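Lin1840 protein (Listeria innocua serovar 6a, PDB 4ZOC) probably hydrolyses terminal, non-reducing beta-D-glucosyl residues with release of beta-D-glucose, as a family 3 beta-glucosidase linked to beta-1,2-glucan metabolism. Local coordinates at residues P615-L620 and E716-Y722. The protein carries 2 engineered substitutions. Residues are numbered along the deposited sequence; the frame is centred on the assembly and turned at random. Where two conformers were deposited one is given.
Sequences PKELNL and EVEVGGY
The carbonyl of Glu-716 is approached by the bent side chain of Lys-616: Lys-616 NZ makes a weak hydrogen bond to Glu-716 O (3.2 Å). A water donates to the same oxygen and to Pro-615 O, bridging the two segments two residues before the first paired residues, Glu-617 and Glu-718. In one of its two conformers Val-717 puts CG1 against Leu-618 CB, with CG2 near Pro-615 O. Glu-718 is gripped through its backbone: its N donates almost straight to Lys-616 O (2.9 Å), and its O accepts from Leu-618 N (3.1 Å). Its carboxylate leads away to a salt bridge with Arg-284 of the second subunit. This is parallel pairing: 617-620 forms an outer strand of the mixed sheet in the fibronectin type III-like domain, beside the C-terminal strand 712-720, whose other neighbour, 699-706, runs antiparallel. Val-719 spreads its methyls on the buried face, CG2 against Leu-618 CB and CG1 3.9 Å from Leu-620 CD2; the Val-719 side chain lies about 7 Å from the bound magnesium ion. Gly-720 N meets Leu-618 O nearly head-on (2.9 Å), and Gly-720 O takes weak hydrogen bonds from Asn-619 ND2 and Leu-620 N. At the corner formed by Gly-721 and Tyr-722, the tyrosine ring offers one face to the Asn-619 amide, the planes 33° apart; Asn-619 ND2 sits 3.5 Å above the ring centre and OD1 lies 3.0 Å from Tyr-722 CZ.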
ATOM      1  N   PRO A 615     -32.754 -14.634 -16.506  1.00 18.03           N
ATOM      2  CA  PRO A 615     -33.517 -15.101 -15.328  1.00 23.26           C
ATOM      3  C   PRO A 615     -33.408 -14.178 -14.126  1.00 20.85           C
ATOM      4  O   PRO A 615     -32.374 -13.534 -13.896  1.00 20.14           O
ATOM      5  CB  PRO A 615     -32.885 -16.463 -14.969  1.00 24.34           C
ATOM      6  CG  PRO A 615     -31.597 -16.542 -15.756  1.00 21.67           C
ATOM      7  CD  PRO A 615     -31.706 -15.570 -16.924  1.00 17.32           C
ATOM      8  N   LYS A 616     -34.465 -14.163 -13.343  1.00 18.23           N
ATOM      9  CA  LYS A 616     -34.517 -13.404 -12.130  1.00 22.29           C
ATOM     10  C   LYS A 616     -33.919 -14.256 -10.987  1.00 16.75           C
ATOM     11  O   LYS A 616     -33.493 -13.710  -9.991  1.00 15.58           O
ATOM     12  CB  LYS A 616     -35.969 -12.995 -11.814  1.00 27.66           C
ATOM     13  CG  LYS A 616     -36.236 -11.519 -11.944  1.00 38.94           C
ATOM     14  CD  LYS A 616     -35.955 -10.782 -10.598  1.00 43.75           C
ATOM     15  CE  LYS A 616     -34.673 -11.223  -9.844  1.00 42.15           C
ATOM     16  NZ  LYS A 616     -33.877 -10.096  -9.306  1.00 44.73           N
ATOM     17  N   GLU A 617     -33.883 -15.583 -11.163  1.00 15.85           N
ATOM     18  CA  GLU A 617     -33.387 -16.524 -10.147  1.00 16.27           C
ATOM     19  C   GLU A 617     -32.505 -17.556 -10.812  1.00 14.15           C
ATOM     20  O   GLU A 617     -32.641 -17.776 -11.996  1.00 18.68           O
ATOM     21  CB  GLU A 617     -34.574 -17.211  -9.462  1.00 20.62           C
ATOM     22  CG  GLU A 617     -35.375 -16.187  -8.690  1.00 25.26           C
ATOM     23  CD  GLU A 617     -36.444 -16.773  -7.831  1.00 34.99           C
ATOM     24  OE1 GLU A 617     -36.390 -16.487  -6.633  1.00 39.92           O
ATOM     25  OE2 GLU A 617     -37.286 -17.552  -8.332  1.00 42.15           O
ATOM     26  N   LEU A 618     -31.653 -18.194 -10.014  1.00 11.36           N
ATOM     27  CA  LEU A 618     -30.712 -19.208 -10.425  1.00 13.21           C
ATOM     28  C   LEU A 618     -30.552 -20.077  -9.226  1.00 13.00           C
ATOM     29  O   LEU A 618     -30.617 -19.590  -8.041  1.00 16.13           O
ATOM     30  CB  LEU A 618     -29.374 -18.556 -10.690  1.00 17.11           C
ATOM     31  CG  LEU A 618     -28.483 -18.948 -11.806  1.00 20.59           C
ATOM     32  CD1 LEU A 618     -29.250 -19.082 -13.100  1.00 21.01           C
ATOM     33  CD2 LEU A 618     -27.386 -17.904 -11.889  1.00 20.39           C
ATOM     34  N   ASN A 619     -30.408 -21.358  -9.471  1.00 12.36           N
ATOM     35  CA  ASN A 619     -30.026 -22.263  -8.418  1.00 11.58           C
ATOM     36  C   ASN A 619     -28.557 -22.141  -8.148  1.00 11.44           C
ATOM     37  O   ASN A 619     -27.823 -21.637  -8.978  1.00 12.95           O
ATOM     38  CB  ASN A 619     -30.397 -23.668  -8.809  1.00 12.56           C
ATOM     39  CG  ASN A 619     -31.909 -23.912  -8.712  1.00 12.92           C
ATOM     40  OD1 ASN A 619     -32.517 -24.343  -9.658  1.00 19.73           O
ATOM     41  ND2 ASN A 619     -32.478 -23.683  -7.561  1.00 16.26           N
ATOM     42  N   LEU A 620     -28.137 -22.583  -6.981  1.00 11.23           N
ATOM     43  CA  LEU A 620     -26.754 -22.713  -6.698  1.00 10.83           C
ATOM     44  C   LEU A 620     -26.186 -23.718  -7.661  1.00 13.98           C
ATOM     45  O   LEU A 620     -26.870 -24.684  -8.099  1.00 12.46           O
ATOM     46  CB  LEU A 620     -26.543 -23.186  -5.280  1.00  9.93           C
ATOM     47  CG  LEU A 620     -26.933 -22.219  -4.151  1.00 12.03           C
ATOM     48  CD1 LEU A 620     -27.339 -22.912  -2.844  1.00 13.30           C
ATOM     49  CD2 LEU A 620     -25.800 -21.172  -3.931  1.00 12.36           C
ATOM     50  N   GLU A 716     -30.211  -7.813 -11.993  1.00 13.27           N
ATOM     51  CA  GLU A 716     -30.141  -8.494 -10.698  1.00 13.44           C
ATOM     52  C   GLU A 716     -30.628  -9.916 -10.843  1.00 13.93           C
ATOM     53  O   GLU A 716     -31.638 -10.195 -11.532  1.00 14.89           O
ATOM     54  CB  GLU A 716     -30.988  -7.786  -9.608  1.00 14.58           C
ATOM     55  CG  GLU A 716     -30.452  -6.414  -9.377  1.00 21.44           C
ATOM     56  CD  GLU A 716     -30.933  -5.728  -8.141  1.00 25.48           C
ATOM     57  OE1 GLU A 716     -31.964  -6.109  -7.628  1.00 22.27           O
ATOM     58  OE2 GLU A 716     -30.243  -4.772  -7.714  1.00 31.90           O
ATOM     59  N   VAL A 717     -29.940 -10.809 -10.121  0.50 15.13           N
ATOM     60  CA  VAL A 717     -30.210 -12.240 -10.100  0.50 12.42           C
ATOM     61  C   VAL A 717     -30.141 -12.708  -8.676  0.50 11.51           C
ATOM     62  O   VAL A 717     -29.171 -12.467  -7.955  0.50 11.35           O
ATOM     63  CB  VAL A 717     -29.207 -13.061 -10.910  0.50 12.22           C
ATOM     64  CG1 VAL A 717     -29.540 -14.528 -10.787  0.50 13.34           C
ATOM     65  CG2 VAL A 717     -29.176 -12.609 -12.362  0.50 11.20           C
ATOM     66  N   GLU A 718     -31.193 -13.363  -8.240  1.00 14.26           N
ATOM     67  CA  GLU A 718     -31.193 -13.925  -6.936  1.00 13.83           C
ATOM     68  C   GLU A 718     -30.819 -15.429  -7.048  1.00 17.72           C
ATOM     69  O   GLU A 718     -31.557 -16.212  -7.627  1.00 16.59           O
ATOM     70  CB  GLU A 718     -32.573 -13.727  -6.279  1.00 14.24           C
ATOM     71  CG  GLU A 718     -32.584 -14.126  -4.818  1.00 17.18           C
ATOM     72  CD  GLU A 718     -31.914 -13.119  -3.877  1.00 19.08           C
ATOM     73  OE1 GLU A 718     -31.380 -13.608  -2.831  1.00 20.07           O
ATOM     74  OE2 GLU A 718     -31.979 -11.872  -4.103  1.00 18.42           O
ATOM     75  N   VAL A 719     -29.705 -15.797  -6.425  1.00 17.02           N
ATOM     76  CA  VAL A 719     -29.189 -17.143  -6.366  1.00 13.96           C
ATOM     77  C   VAL A 719     -29.623 -17.838  -5.097  1.00 15.18           C
ATOM     78  O   VAL A 719     -29.443 -17.334  -3.971  1.00 11.47           O
ATOM     79  CB  VAL A 719     -27.634 -17.148  -6.518  1.00 14.46           C
ATOM     80  CG1 VAL A 719     -27.098 -18.574  -6.602  1.00 15.73           C
ATOM     81  CG2 VAL A 719     -27.237 -16.492  -7.806  1.00 14.81           C
ATOM     82  N   GLY A 720     -30.299 -18.965  -5.232  1.00 14.63           N
ATOM     83  CA  GLY A 720     -30.609 -19.766  -4.022  1.00 17.97           C
ATOM     84  C   GLY A 720     -31.182 -21.121  -4.312  1.00 17.33           C
ATOM     85  O   GLY A 720     -31.058 -21.563  -5.347  1.00 17.45           O
ATOM     86  N   GLY A 721     -31.791 -21.767  -3.335  1.00 19.91           N
ATOM     87  CA  GLY A 721     -32.499 -23.042  -3.570  1.00 17.53           C
ATOM     88  C   GLY A 721     -31.594 -24.230  -3.480  1.00 16.03           C
ATOM     89  O   GLY A 721     -30.736 -24.319  -2.551  1.00 23.11           O
ATOM     90  N   TYR A 722     -31.714 -25.135  -4.443  1.00 18.18           N
ATOM     91  CA  TYR A 722     -30.882 -26.310  -4.461  1.00 14.21           C
ATOM     92  C   TYR A 722     -29.612 -26.156  -5.279  1.00 13.79           C
ATOM     93  O   TYR A 722     -29.441 -25.162  -5.978  1.00 14.10           O
ATOM     94  CB  TYR A 722     -31.709 -27.544  -4.930  1.00 14.38           C
ATOM     95  CG  TYR A 722     -32.265 -27.402  -6.309  1.00 15.26           C
ATOM     96  CD1 TYR A 722     -31.510 -27.694  -7.391  1.00 14.16           C
ATOM     97  CD2 TYR A 722     -33.597 -26.933  -6.520  1.00 16.89           C
ATOM     98  CE1 TYR A 722     -32.031 -27.586  -8.711  1.00 17.76           C
ATOM     99  CE2 TYR A 722     -34.124 -26.828  -7.802  1.00 18.94           C
ATOM    100  CZ  TYR A 722     -33.324 -27.137  -8.905  1.00 17.89           C
ATOM    101  OH  TYR A 722     -33.817 -27.044 -10.212  1.00 20.68           O
TER
HETATM  102  O   HOH W   1     -31.691 -10.911 -14.211  1.00 21.22           O
HETATM  103  O   HOH W   2     -33.248 -17.927  -6.132  1.00 22.34           O